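Local atomic coordinates of Ddb_g0293866 (Dictyostelium discoideum, PDB entry 5LW6), a protein that binds ADP-ribose through the macrodomain described here, the C-terminal part of a longer protein probably involved in sensing DNA damage. Residues 62-68 against 219-223; 186-190 against 243-248. All coordinates share one frame; numbering follows the deposited sequence.

Contact 1. Residues 62-68 against 219-223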
loop_
_atom_site.group_PDB
_atom_site.type_symbol
_atom_site.label_atom_id
_atom_site.label_comp_id
_atom_site.label_asym_id
_atom_site.label_seq_id
_atom_site.Cartn_x
_atom_site.Cartn_y
_atom_site.Cartn_z
ATOM N N SER A 62 -4.679 6.196 3.473
ATOM C CA SER A 62 -5.670 6.851 4.387
ATOM C C SER A 62 -6.307 8.111 3.831
ATOM O O SER A 62 -7.076 8.750 4.533
ATOM C CB SER A 62 -5.027 7.140 5.732
ATOM O OG SER A 62 -4.757 5.884 6.351
ATOM N N THR A 63 -6.028 8.480 2.596
ATOM C CA THR A 63 -6.464 9.762 2.089
ATOM C C THR A 63 -7.842 9.795 1.539
ATOM O O THR A 63 -8.411 10.873 1.330
ATOM C CB THR A 63 -5.553 10.345 0.997
ATOM O OG1 THR A 63 -5.454 9.495 -0.119
ATOM C CG2 THR A 63 -4.172 10.589 1.566
ATOM N N SER A 64 -8.430 8.719 1.203
ATOM C CA SER A 64 -9.766 9.116 0.620
ATOM C C SER A 64 -10.860 8.805 1.608
ATOM O O SER A 64 -11.157 9.634 2.520
ATOM C CB SER A 64 -9.963 8.539 -0.763
ATOM O OG SER A 64 -9.294 7.298 -0.827
ATOM N N THR A 65 -11.368 7.583 1.556
ATOM C CA THR A 65 -12.400 7.189 2.501
ATOM C C THR A 65 -12.048 7.396 3.970
ATOM O O THR A 65 -12.904 7.815 4.749
ATOM C CB THR A 65 -12.752 5.689 2.241
ATOM O OG1 THR A 65 -13.254 5.575 0.906
ATOM C CG2 THR A 65 -13.752 5.158 3.187
ATOM N N PHE A 66 -10.795 7.053 4.371
ATOM C CA PHE A 66 -10.337 7.249 5.775
ATOM C C PHE A 66 -10.180 8.678 6.240
ATOM O O PHE A 66 -10.013 8.977 7.456
ATOM C CB PHE A 66 -9.047 6.457 6.017
ATOM C CG PHE A 66 -9.286 4.967 6.204
ATOM C CD1 PHE A 66 -10.505 4.390 5.924
ATOM C CD2 PHE A 66 -8.250 4.136 6.599
ATOM C CE1 PHE A 66 -10.708 3.012 6.056
ATOM C CE2 PHE A 66 -8.429 2.748 6.709
ATOM C CZ PHE A 66 -9.665 2.174 6.431
ATOM N N GLY A 67 -10.148 9.586 5.297
ATOM C CA GLY A 67 -10.203 10.956 5.656
ATOM C C GLY A 67 -9.004 11.551 6.340
ATOM O O GLY A 67 -9.122 12.580 7.001
ATOM N N PHE A 68 -7.807 11.021 6.104
ATOM C CA PHE A 68 -6.649 11.552 6.772
ATOM C C PHE A 68 -6.369 12.913 6.170
ATOM O O PHE A 68 -6.557 13.112 4.982
ATOM C CB PHE A 68 -5.432 10.669 6.573
ATOM C CG PHE A 68 -4.400 10.810 7.629
ATOM C CD1 PHE A 68 -3.481 11.804 7.568
ATOM C CD2 PHE A 68 -4.340 9.930 8.722
ATOM C CE1 PHE A 68 -2.538 11.933 8.578
ATOM C CE2 PHE A 68 -3.352 10.019 9.675
ATOM C CZ PHE A 68 -2.449 11.031 9.616
ATOM N N GLY A 219 -3.913 1.352 7.564
ATOM C CA GLY A 219 -3.588 2.739 7.801
ATOM C C GLY A 219 -4.581 3.295 8.841
ATOM O O GLY A 219 -5.553 2.643 9.215
ATOM N N VAL A 220 -4.356 4.538 9.202
ATOM C CA VAL A 220 -5.092 5.233 10.214
ATOM C C VAL A 220 -6.390 5.772 9.610
ATOM O O VAL A 220 -6.390 6.431 8.595
ATOM C CB VAL A 220 -4.233 6.369 10.774
ATOM C CG1 VAL A 220 -5.036 7.244 11.700
ATOM C CG2 VAL A 220 -3.002 5.824 11.458
ATOM N N ASN A 221 -7.509 5.419 10.237
ATOM C CA ASN A 221 -8.798 5.954 9.824
ATOM C C ASN A 221 -9.206 7.119 10.702
ATOM O O ASN A 221 -9.164 7.066 11.917
ATOM C CB ASN A 221 -9.894 4.893 9.981
ATOM C CG ASN A 221 -11.255 5.458 9.705
ATOM O OD1 ASN A 221 -11.433 6.108 8.692
ATOM N ND2 ASN A 221 -12.231 5.216 10.610
HETATM N N MSE A 222 -9.616 8.163 10.039
HETATM C CA MSE A 222 -10.120 9.325 10.710
HETATM C C MSE A 222 -11.620 9.501 10.563
HETATM O O MSE A 222 -12.172 10.442 11.174
HETATM C CB MSE A 222 -9.509 10.621 10.134
HETATM C CG MSE A 222 -7.973 10.654 10.124
HETATM SE SE MSE A 222 -7.127 10.540 11.818
HETATM C CE MSE A 222 -7.805 12.275 12.516
ATOM N N ASN A 223 -12.287 8.673 9.734
ATOM C CA ASN A 223 -13.701 8.821 9.335
ATOM C C ASN A 223 -14.609 8.106 10.343
ATOM O O ASN A 223 -14.614 6.863 10.378
ATOM C CB ASN A 223 -13.876 8.236 7.920
ATOM C CG ASN A 223 -15.275 8.363 7.399
ATOM O OD1 ASN A 223 -16.206 8.664 8.162
ATOM N ND2 ASN A 223 -15.434 8.118 6.094
#
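Ser-62 OG gives its proton to Val-220 O at 2.8 Å, tilted from the carbonyl plane, the first of three hydrogen bonds between loops 62-68 and 219-223 that each end on a backbone carbonyl. Met-222 N donates to Phe-66 O at 2.7 Å, in the plane of that carbonyl. Asn-223 ND2 reaches Thr-65 O almost head-on, with a C=O...N angle of 160° and the acceptor lying in the amide plane. The two carbonyls held by 222-223 belong to the type I turn from Ser-64 to Gly-67.

The amide of Asn-221 bonds within its own loop, while OD1 and CB also touch Phe-66. Its CG stands anti to the backbone N (chi1 174°), which lets OD1 fold back over Asn-223 N at 2.9 Å in an Asx turn, the donor sitting above the carboxamide plane. ND2 of Asn-221 bonds Asn-223 O at 2.9 Å, so both ends of the amide fix its rotation. An alanine here lacks both amide ends, which would probably leave Asn-223 N and O without these partners and let 221-223 shift, disturbing the bond to Thr-65 O.

Apolar contacts fill the rest. Asn-221 CB lies over one face of the Phe-66 ring, 3.9 Å from its centroid, a CH-pi contact with the amide turned 60° from the ring. Val-220 CG1 meets the edge of the Phe-68 ring, 3.8 Å from CE2. Met-222, here substituted by selenomethionine, packs its CG 3.7 Å from Phe-68 CA, and the bend beyond sets SE obliquely to that ring, a Met-aromatic contact. Leu-241 of helix 237-253 touches both Ser-62 and Phe-68.

Two loops following parallel strands 55-59 and 213-217 thus meet beyond the sheet, as in the macrodomain fold, where loops at the strand ends commonly form the ADP-ribose cleft.

Contact 2. Residues 186-190 against 243-248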
loop_
_atom_site.group_PDB
_atom_site.type_symbol
_atom_site.label_atom_id
_atom_site.label_comp_id
_atom_site.label_asym_id
_atom_site.label_seq_id
_atom_site.Cartn_x
_atom_site.Cartn_y
_atom_site.Cartn_z
ATOM N N ILE A 186 -3.471 -1.744 13.663
ATOM C CA ILE A 186 -3.226 -0.477 12.973
ATOM C C ILE A 186 -1.751 -0.141 12.921
ATOM O O ILE A 186 -1.013 -0.256 13.909
ATOM C CB ILE A 186 -4.041 0.708 13.598
ATOM C CG1 ILE A 186 -5.564 0.467 13.427
ATOM C CG2 ILE A 186 -3.729 2.009 12.897
ATOM C CD1 ILE A 186 -6.375 0.857 14.662
ATOM N N GLY A 187 -1.316 0.306 11.756
ATOM C CA GLY A 187 0.072 0.627 11.544
ATOM C C GLY A 187 0.874 -0.534 10.925
ATOM O O GLY A 187 2.038 -0.377 10.685
ATOM N N LYS A 188 0.267 -1.706 10.719
ATOM C CA LYS A 188 0.923 -2.848 10.181
ATOM C C LYS A 188 0.350 -3.275 8.835
ATOM O O LYS A 188 -0.753 -2.874 8.495
ATOM C CB LYS A 188 0.876 -4.038 11.157
ATOM C CG LYS A 188 1.631 -3.752 12.451
ATOM C CD LYS A 188 3.150 -3.530 12.314
ATOM C CE LYS A 188 3.913 -3.262 13.645
ATOM N NZ LYS A 188 3.791 -1.817 14.063
ATOM N N VAL A 189 1.131 -4.018 8.076
ATOM C CA VAL A 189 0.642 -4.653 6.839
ATOM C C VAL A 189 0.683 -6.170 6.895
ATOM O O VAL A 189 1.443 -6.765 7.692
ATOM C CB VAL A 189 1.365 -4.096 5.593
ATOM C CG1 VAL A 189 1.420 -2.552 5.651
ATOM C CG2 VAL A 189 2.740 -4.679 5.461
ATOM N N TYR A 190 -0.088 -6.822 6.029
ATOM C CA TYR A 190 -0.345 -8.229 6.052
ATOM C C TYR A 190 -0.247 -8.773 4.625
ATOM O O TYR A 190 -1.233 -8.673 3.901
ATOM C CB TYR A 190 -1.703 -8.497 6.697
ATOM C CG TYR A 190 -1.666 -8.052 8.119
ATOM C CD1 TYR A 190 -1.253 -8.883 9.159
ATOM C CD2 TYR A 190 -2.005 -6.777 8.450
ATOM C CE1 TYR A 190 -1.174 -8.412 10.464
ATOM C CE2 TYR A 190 -1.838 -6.295 9.728
ATOM C CZ TYR A 190 -1.481 -7.129 10.743
ATOM O OH TYR A 190 -1.352 -6.590 12.019
ATOM N N GLU A 243 4.322 4.749 10.445
ATOM C CA GLU A 243 4.640 3.367 10.713
ATOM C C GLU A 243 4.005 2.445 9.659
ATOM O O GLU A 243 4.582 1.429 9.316
ATOM C CB GLU A 243 4.131 2.983 12.097
ATOM C CG GLU A 243 4.351 1.538 12.503
ATOM C CD GLU A 243 5.763 0.995 12.601
ATOM O OE1 GLU A 243 6.794 1.717 12.526
ATOM O OE2 GLU A 243 5.837 -0.266 12.832
ATOM N N THR A 244 2.815 2.791 9.185
ATOM C CA THR A 244 2.147 2.053 8.081
ATOM C C THR A 244 3.071 2.018 6.846
ATOM O O THR A 244 3.291 0.964 6.266
ATOM C CB THR A 244 0.761 2.570 7.769
ATOM O OG1 THR A 244 -0.032 2.777 8.963
ATOM C CG2 THR A 244 0.060 1.632 6.895
ATOM N N TYR A 245 3.633 3.148 6.492
ATOM C CA TYR A 245 4.538 3.170 5.354
ATOM C C TYR A 245 5.778 2.333 5.615
ATOM O O TYR A 245 6.221 1.550 4.799
ATOM C CB TYR A 245 4.947 4.599 4.958
ATOM C CG TYR A 245 3.917 5.290 4.101
ATOM C CD1 TYR A 245 3.859 5.053 2.727
ATOM C CD2 TYR A 245 2.993 6.136 4.617
ATOM C CE1 TYR A 245 2.903 5.672 1.947
ATOM C CE2 TYR A 245 2.036 6.765 3.830
ATOM C CZ TYR A 245 1.972 6.510 2.485
ATOM O OH TYR A 245 0.972 7.125 1.675
ATOM N N HIS A 246 6.352 2.478 6.798
ATOM C CA HIS A 246 7.512 1.635 7.163
ATOM C C HIS A 246 7.212 0.158 7.057
ATOM O O HIS A 246 7.969 -0.578 6.510
ATOM C CB HIS A 246 8.023 2.004 8.550
ATOM C CG HIS A 246 8.760 3.304 8.592
ATOM N ND1 HIS A 246 8.754 4.140 9.698
ATOM C CD2 HIS A 246 9.563 3.896 7.680
ATOM C CE1 HIS A 246 9.483 5.217 9.430
ATOM N NE2 HIS A 246 10.021 5.073 8.227
ATOM N N SER A 247 6.083 -0.269 7.604
ATOM C CA SER A 247 5.640 -1.642 7.498
ATOM C C SER A 247 5.482 -2.096 6.063
ATOM O O SER A 247 5.860 -3.237 5.686
ATOM C CB SER A 247 4.297 -1.773 8.202
ATOM O OG SER A 247 4.556 -1.624 9.558
ATOM N N LEU A 248 4.863 -1.261 5.252
ATOM C CA LEU A 248 4.679 -1.588 3.851
ATOM C C LEU A 248 6.012 -1.813 3.161
ATOM O O LEU A 248 6.201 -2.760 2.411
ATOM C CB LEU A 248 3.858 -0.471 3.220
ATOM C CG LEU A 248 3.640 -0.578 1.722
ATOM C CD1 LEU A 248 2.899 -1.867 1.373
ATOM C CD2 LEU A 248 2.871 0.649 1.253
#
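Glu-243 OE2 is gripped by Lys-188 NZ at 2.8 Å in a salt bridge, and by the backbone N of Ile-38; Gly-39 N holds the other oxygen, OE1. The ammonium comes to the anti side of OE2, 21° out of the carboxylate plane, and also bonds Lys-36 O. Lys-188 leaves its backbone pointing away from the helix, and bends at chi2 (-64°) and chi4 (-82°) bring NZ back to the acid. In the conformer given here, one of two, Ser-247 OG lies 3.0 Å from Gly-187 O and 3.1 Å from Glu-243 O, its single proton tentatively shared between the two carbonyls.

This is the helix-on-sheet layer of the macrodomain: helix 237-253 packs across strand 189-193, an edge of the mixed sheet, and its antiparallel neighbour 213-217. Gly-187 CA lies 3.4 Å from Thr-244 OG1, a hydroxyl that bonds Leu-240 O one turn back; at the glycine's phi of 95° a CB would jam against the carbonyl of Ile-186. Val-189 is directed toward the helix, and both its methyls touch it: CG2 meets Ser-247 O at 3.4 Å, while CG1 rests 4.0 Å from Leu-248 CB. Ile-215 touches Val-189 and Leu-248 alike.

How the contacts relate
Strand 213-217 and helix 237-253 connect the two contacts, whose centres lie about 14 Å apart and whose segments alternate along the chain. Residues 219-223 leave that strand for contact 1; the helix, reached later, supplies one side of contact 2. The two contacts meet directly by packing: Gly-219 CA lies 3.7 Å from Thr-244 OG1, and Val-220 CG2 lies 4.1 Å from Ile-186 CG2. Contact 1 joins loops beyond the strand ends, its centre about 13 Å from that of the chain, probably near the ADP-ribose cleft as in other macrodomains. Contact 2, its centre about 9 Å from the chain's, joins the edge strand of the sheet to the helix packed on it.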